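Local coordinates for protein CSP3 (Bacillus subtilis, PDB 5FIG) that stores copper in the bacterial cytosol, binding many Cu(I) ions and so protecting against copper toxicity, and is seen here in its copper-free state, at residues I9-F23 and D42-M56. Numbering follows the deposited sequence. Where two conformers were deposited one is given.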
loop_
_atom_site.group_PDB
_atom_site.type_symbol
_atom_site.label_atom_id
_atom_site.label_comp_id
_atom_site.label_asym_id
_atom_site.label_seq_id
_atom_site.Cartn_x
_atom_site.Cartn_y
_atom_site.Cartn_z
ATOM N N ILE B 9 1.852 16.875 2.859
ATOM C CA ILE B 9 2.301 15.901 1.848
ATOM C C ILE B 9 3.805 15.829 1.789
ATOM O O ILE B 9 4.389 14.761 1.787
ATOM C CB ILE B 9 1.652 16.148 0.479
ATOM C CG1 ILE B 9 0.156 15.803 0.546
ATOM C CG2 ILE B 9 2.342 15.337 -0.625
ATOM C CD1 ILE B 9 -0.679 16.403 -0.570
ATOM N N GLU B 10 4.445 16.974 1.680
ATOM C CA GLU B 10 5.895 16.985 1.642
ATOM C C GLU B 10 6.546 16.374 2.840
ATOM O O GLU B 10 7.548 15.706 2.709
ATOM C CB GLU B 10 6.393 18.412 1.508
ATOM C CG GLU B 10 7.847 18.609 1.119
ATOM C CD GLU B 10 8.193 18.049 -0.238
ATOM O OE1 GLU B 10 7.280 17.559 -0.955
ATOM O OE2 GLU B 10 9.365 18.158 -0.648
ATOM N N ALA B 11 6.037 16.709 4.012
ATOM C CA ALA B 11 6.561 16.094 5.244
ATOM C C ALA B 11 6.379 14.592 5.299
ATOM O O ALA B 11 7.279 13.871 5.740
ATOM C CB ALA B 11 5.955 16.729 6.453
ATOM N N CYS B 12 5.237 14.104 4.817
ATOM C CA CYS B 12 4.999 12.661 4.735
ATOM C C CYS B 12 5.960 11.996 3.737
ATOM O O CYS B 12 6.530 10.909 4.012
ATOM C CB CYS B 12 3.558 12.346 4.309
ATOM S SG CYS B 12 2.338 12.699 5.579
ATOM N N ILE B 13 6.155 12.632 2.604
ATOM C CA ILE B 13 7.091 12.086 1.571
ATOM C C ILE B 13 8.516 12.016 2.178
ATOM O O ILE B 13 9.249 11.068 2.001
ATOM C CB ILE B 13 7.027 12.926 0.287
ATOM C CG1 ILE B 13 5.672 12.699 -0.405
ATOM C CG2 ILE B 13 8.199 12.613 -0.630
ATOM C CD1 ILE B 13 5.348 13.704 -1.460
ATOM N N ASP B 14 8.933 13.107 2.871
ATOM C CA ASP B 14 10.241 13.125 3.506
ATOM C C ASP B 14 10.399 12.070 4.583
ATOM O O ASP B 14 11.485 11.530 4.811
ATOM C CB ASP B 14 10.541 14.549 4.084
ATOM C CG ASP B 14 10.755 15.607 3.016
ATOM O OD1 ASP B 14 10.933 15.290 1.848
ATOM O OD2 ASP B 14 10.737 16.816 3.299
ATOM N N CYS B 15 9.322 11.833 5.330
ATOM C CA CYS B 15 9.349 10.863 6.391
ATOM C C CYS B 15 9.480 9.438 5.790
ATOM O O CYS B 15 10.203 8.607 6.304
ATOM C CB CYS B 15 8.132 11.029 7.262
ATOM S SG CYS B 15 8.141 9.965 8.705
ATOM N N MET B 16 8.716 9.167 4.748
ATOM C CA MET B 16 8.819 7.889 4.014
ATOM C C MET B 16 10.226 7.634 3.588
ATOM O O MET B 16 10.742 6.544 3.758
ATOM C CB MET B 16 7.923 7.908 2.809
ATOM C CG MET B 16 7.524 6.644 2.147
ATOM S SD MET B 16 6.641 7.182 0.673
ATOM C CE MET B 16 6.823 5.681 -0.248
ATOM N N LYS B 17 10.837 8.646 2.972
ATOM C CA LYS B 17 12.196 8.510 2.538
ATOM C C LYS B 17 13.088 8.126 3.715
ATOM O O LYS B 17 13.918 7.260 3.631
ATOM C CB LYS B 17 12.667 9.827 1.904
ATOM C CG LYS B 17 14.094 9.820 1.438
ATOM C CD LYS B 17 14.461 11.148 0.786
ATOM C CE LYS B 17 15.907 11.090 0.339
ATOM N NZ LYS B 17 16.442 12.383 -0.176
ATOM N N ALA B 18 12.992 8.893 4.789
ATOM C CA ALA B 18 13.883 8.667 5.935
ATOM C C ALA B 18 13.689 7.313 6.596
ATOM O O ALA B 18 14.645 6.639 6.952
ATOM C CB ALA B 18 13.699 9.799 6.971
ATOM N N CYS B 19 12.432 6.919 6.746
ATOM C CA CYS B 19 12.065 5.613 7.325
ATOM C C CYS B 19 12.513 4.486 6.461
ATOM O O CYS B 19 13.100 3.500 6.962
ATOM C CB CYS B 19 10.514 5.503 7.538
ATOM S SG CYS B 19 9.949 6.493 8.956
ATOM N N ASN B 20 12.301 4.607 5.144
ATOM C CA ASN B 20 12.789 3.543 4.232
ATOM C C ASN B 20 14.325 3.424 4.211
ATOM O O ASN B 20 14.883 2.346 4.158
ATOM C CB ASN B 20 12.244 3.750 2.813
ATOM C CG ASN B 20 10.791 3.379 2.681
ATOM O OD1 ASN B 20 10.350 2.492 3.367
ATOM N ND2 ASN B 20 10.038 4.057 1.799
ATOM N N HIS B 21 15.010 4.575 4.214
ATOM C CA HIS B 21 16.445 4.573 4.337
ATOM C C HIS B 21 16.947 3.948 5.634
ATOM O O HIS B 21 17.921 3.187 5.624
ATOM C CB HIS B 21 17.002 6.016 4.168
ATOM C CG HIS B 21 16.969 6.465 2.734
ATOM N ND1 HIS B 21 17.182 7.782 2.384
ATOM C CD2 HIS B 21 16.688 5.816 1.564
ATOM C CE1 HIS B 21 17.093 7.926 1.074
ATOM N NE2 HIS B 21 16.802 6.750 0.547
ATOM N N CYS B 22 16.323 4.304 6.734
ATOM C CA CYS B 22 16.663 3.767 8.033
ATOM C C CYS B 22 16.436 2.243 8.071
ATOM O O CYS B 22 17.263 1.479 8.571
ATOM C CB CYS B 22 15.829 4.489 9.119
ATOM S SG CYS B 22 16.225 4.113 10.833
ATOM N N PHE B 23 15.306 1.809 7.510
ATOM C CA PHE B 23 15.004 0.373 7.413
ATOM C C PHE B 23 16.120 -0.404 6.784
ATOM O O PHE B 23 16.639 -1.389 7.362
ATOM C CB PHE B 23 13.713 0.220 6.615
ATOM C CG PHE B 23 13.321 -1.213 6.314
ATOM C CD1 PHE B 23 12.519 -1.927 7.201
ATOM C CD2 PHE B 23 13.704 -1.820 5.121
ATOM C CE1 PHE B 23 12.114 -3.214 6.909
ATOM C CE2 PHE B 23 13.311 -3.119 4.827
ATOM C CZ PHE B 23 12.523 -3.825 5.740
ATOM N N ASP B 42 9.778 1.456 11.312
ATOM C CA ASP B 42 10.147 2.103 10.021
ATOM C C ASP B 42 9.234 1.604 8.907
ATOM O O ASP B 42 8.803 2.386 8.041
ATOM C CB ASP B 42 11.575 1.772 9.597
ATOM C CG ASP B 42 12.624 2.565 10.346
ATOM O OD1 ASP B 42 12.325 3.674 10.844
ATOM O OD2 ASP B 42 13.779 2.051 10.412
ATOM N N ARG B 43 8.980 0.305 8.896
ATOM C CA ARG B 43 8.075 -0.271 7.902
ATOM C C ARG B 43 6.652 0.278 8.053
ATOM O O ARG B 43 6.045 0.754 7.082
ATOM C CB ARG B 43 8.072 -1.794 7.976
ATOM C CG ARG B 43 7.066 -2.444 7.056
ATOM C CD ARG B 43 6.952 -3.918 7.274
ATOM N NE ARG B 43 6.057 -4.548 6.317
ATOM C CZ ARG B 43 5.676 -5.813 6.353
ATOM N NH1 ARG B 43 6.144 -6.651 7.271
ATOM N NH2 ARG B 43 4.851 -6.247 5.423
ATOM N N GLU B 44 6.152 0.280 9.292
ATOM C CA GLU B 44 4.800 0.743 9.546
ATOM C C GLU B 44 4.625 2.220 9.211
ATOM O O GLU B 44 3.592 2.658 8.645
ATOM C CB GLU B 44 4.450 0.457 11.059
ATOM C CG GLU B 44 4.258 -1.013 11.283
ATOM C CD GLU B 44 3.548 -1.245 12.601
ATOM O OE1 GLU B 44 2.740 -0.392 13.002
ATOM O OE2 GLU B 44 3.856 -2.256 13.270
ATOM N N CYS B 45 5.650 3.013 9.567
ATOM C CA CYS B 45 5.563 4.471 9.414
ATOM C C CYS B 45 5.667 4.870 7.935
ATOM O O CYS B 45 4.827 5.624 7.438
ATOM C CB CYS B 45 6.662 5.107 10.218
ATOM S SG CYS B 45 6.547 6.902 10.226
ATOM N N ALA B 46 6.578 4.239 7.221
ATOM C CA ALA B 46 6.665 4.476 5.748
ATOM C C ALA B 46 5.355 4.129 5.042
ATOM O O ALA B 46 4.855 4.869 4.163
ATOM C CB ALA B 46 7.766 3.668 5.141
ATOM N N ASP B 47 4.750 3.018 5.450
ATOM C CA ASP B 47 3.484 2.598 4.846
ATOM C C ASP B 47 2.333 3.563 5.122
ATOM O O ASP B 47 1.527 3.894 4.227
ATOM C CB ASP B 47 3.110 1.154 5.269
ATOM C CG ASP B 47 4.077 0.079 4.729
ATOM O OD1 ASP B 47 4.980 0.336 3.882
ATOM O OD2 ASP B 47 3.874 -1.099 5.102
ATOM N N ILE B 48 2.186 4.000 6.372
ATOM C CA ILE B 48 1.094 4.908 6.698
ATOM C C ILE B 48 1.308 6.278 6.079
ATOM O O ILE B 48 0.336 6.969 5.775
ATOM C CB ILE B 48 0.818 5.012 8.235
ATOM C CG1 ILE B 48 -0.495 5.716 8.584
ATOM C CG2 ILE B 48 1.893 5.765 8.989
ATOM C CD1 ILE B 48 -1.736 4.940 8.205
ATOM N N CYS B 49 2.565 6.703 5.982
ATOM C CA CYS B 49 2.837 7.983 5.352
ATOM C C CYS B 49 2.392 7.966 3.880
ATOM O O CYS B 49 1.770 8.939 3.425
ATOM C CB CYS B 49 4.340 8.365 5.404
ATOM S SG CYS B 49 4.867 8.974 7.024
ATOM N N ALA B 50 2.665 6.864 3.188
ATOM C CA ALA B 50 2.204 6.711 1.817
ATOM C C ALA B 50 0.656 6.792 1.769
ATOM O O ALA B 50 0.057 7.399 0.863
ATOM C CB ALA B 50 2.689 5.406 1.255
ATOM N N LEU B 51 -0.014 6.114 2.716
ATOM C CA LEU B 51 -1.479 6.171 2.743
ATOM C C LEU B 51 -2.029 7.588 2.974
ATOM O O LEU B 51 -3.064 7.992 2.407
ATOM C CB LEU B 51 -2.034 5.220 3.824
ATOM C CG LEU B 51 -3.559 5.119 3.924
ATOM C CD1 LEU B 51 -4.102 4.368 2.745
ATOM C CD2 LEU B 51 -3.987 4.409 5.219
ATOM N N ALA B 52 -1.393 8.314 3.892
ATOM C CA ALA B 52 -1.806 9.692 4.189
ATOM C C ALA B 52 -1.649 10.590 2.987
ATOM O O ALA B 52 -2.549 11.368 2.646
ATOM C CB ALA B 52 -1.029 10.234 5.383
ATOM N N VAL B 53 -0.544 10.396 2.237
ATOM C CA VAL B 53 -0.346 11.137 0.961
ATOM C C VAL B 53 -1.493 10.853 -0.002
ATOM O O VAL B 53 -2.099 11.765 -0.560
ATOM C CB VAL B 53 1.000 10.841 0.343
ATOM C CG1 VAL B 53 1.089 11.421 -1.062
ATOM C CG2 VAL B 53 2.111 11.415 1.247
ATOM N N LYS B 54 -1.798 9.569 -0.184
ATOM C CA LYS B 54 -2.900 9.217 -1.064
ATOM C C LYS B 54 -4.219 9.841 -0.599
ATOM O O LYS B 54 -4.986 10.328 -1.425
ATOM C CB LYS B 54 -2.992 7.705 -1.158
ATOM C CG LYS B 54 -4.012 7.233 -2.139
ATOM C CD LYS B 54 -4.290 5.753 -2.062
ATOM C CE LYS B 54 -3.102 4.871 -1.702
ATOM N NZ LYS B 54 -3.436 3.440 -1.954
ATOM N N ALA B 55 -4.508 9.762 0.707
ATOM C CA ALA B 55 -5.733 10.301 1.253
ATOM C C ALA B 55 -5.866 11.794 1.021
ATOM O O ALA B 55 -6.906 12.286 0.576
ATOM C CB ALA B 55 -5.841 10.020 2.742
ATOM N N MET B 56 -4.766 12.509 1.235
ATOM C CA MET B 56 -4.768 13.950 0.971
ATOM C C MET B 56 -4.912 14.290 -0.503
ATOM O O MET B 56 -5.687 15.211 -0.890
ATOM C CB MET B 56 -3.529 14.621 1.542
ATOM C CG MET B 56 -3.516 14.600 3.037
ATOM S SD MET B 56 -2.057 15.432 3.754
ATOM C CE MET B 56 -0.884 14.124 3.844
HETATM O O HOH W 1 10.393 1.201 5.790
#
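Cys15 and Cys19 meet Cys45 and Cys49 inside a four-helix bundle, where segments 9-23 and 42-56 run antiparallel (155° between directions) with axes 8.4 Å apart at closest. Cys45 SG lies 3.7 Å from Cys19 SG and 3.8 Å from Cys15 SG; these spacings, too long for disulfides, fit thiols lining a core that probably takes up Cu(I). Two rotamers converge here: Cys15 and Cys45 hold SG anti to the backbone N (chi1 -175° and -174°), whereas in Cys19 and Cys49 SG lies beside it. Cys12 is a knob among Cys49, Ala52, Val53 and Met56, its CB 3.5 Å from Val53 CG2; Ile9 and Met56 side chains pass in opposite senses, Met56 bending at chi3 to bring CE 3.8 Å from Ile9 CG1. Beside the thiols, Ala46 CB abuts Asn20 OD1, which accepts from a water that also donates weakly to Asp42 O; Asn20 ND2 hydrogen-bonds to OE1 of Gln57 of a neighbouring subunit. The Asp42 side chain also packs on Cys77 and Cys81 of helix 63-81 and Cys92 of helix 89-107. Asp42 OD2 lies 3.2 Å from Cys22 SG. An alanine here would probably leave Cys22 without its carboxylate neighbour and open a gap where Asp42 CG sits 3.5 Å from Cys19 O.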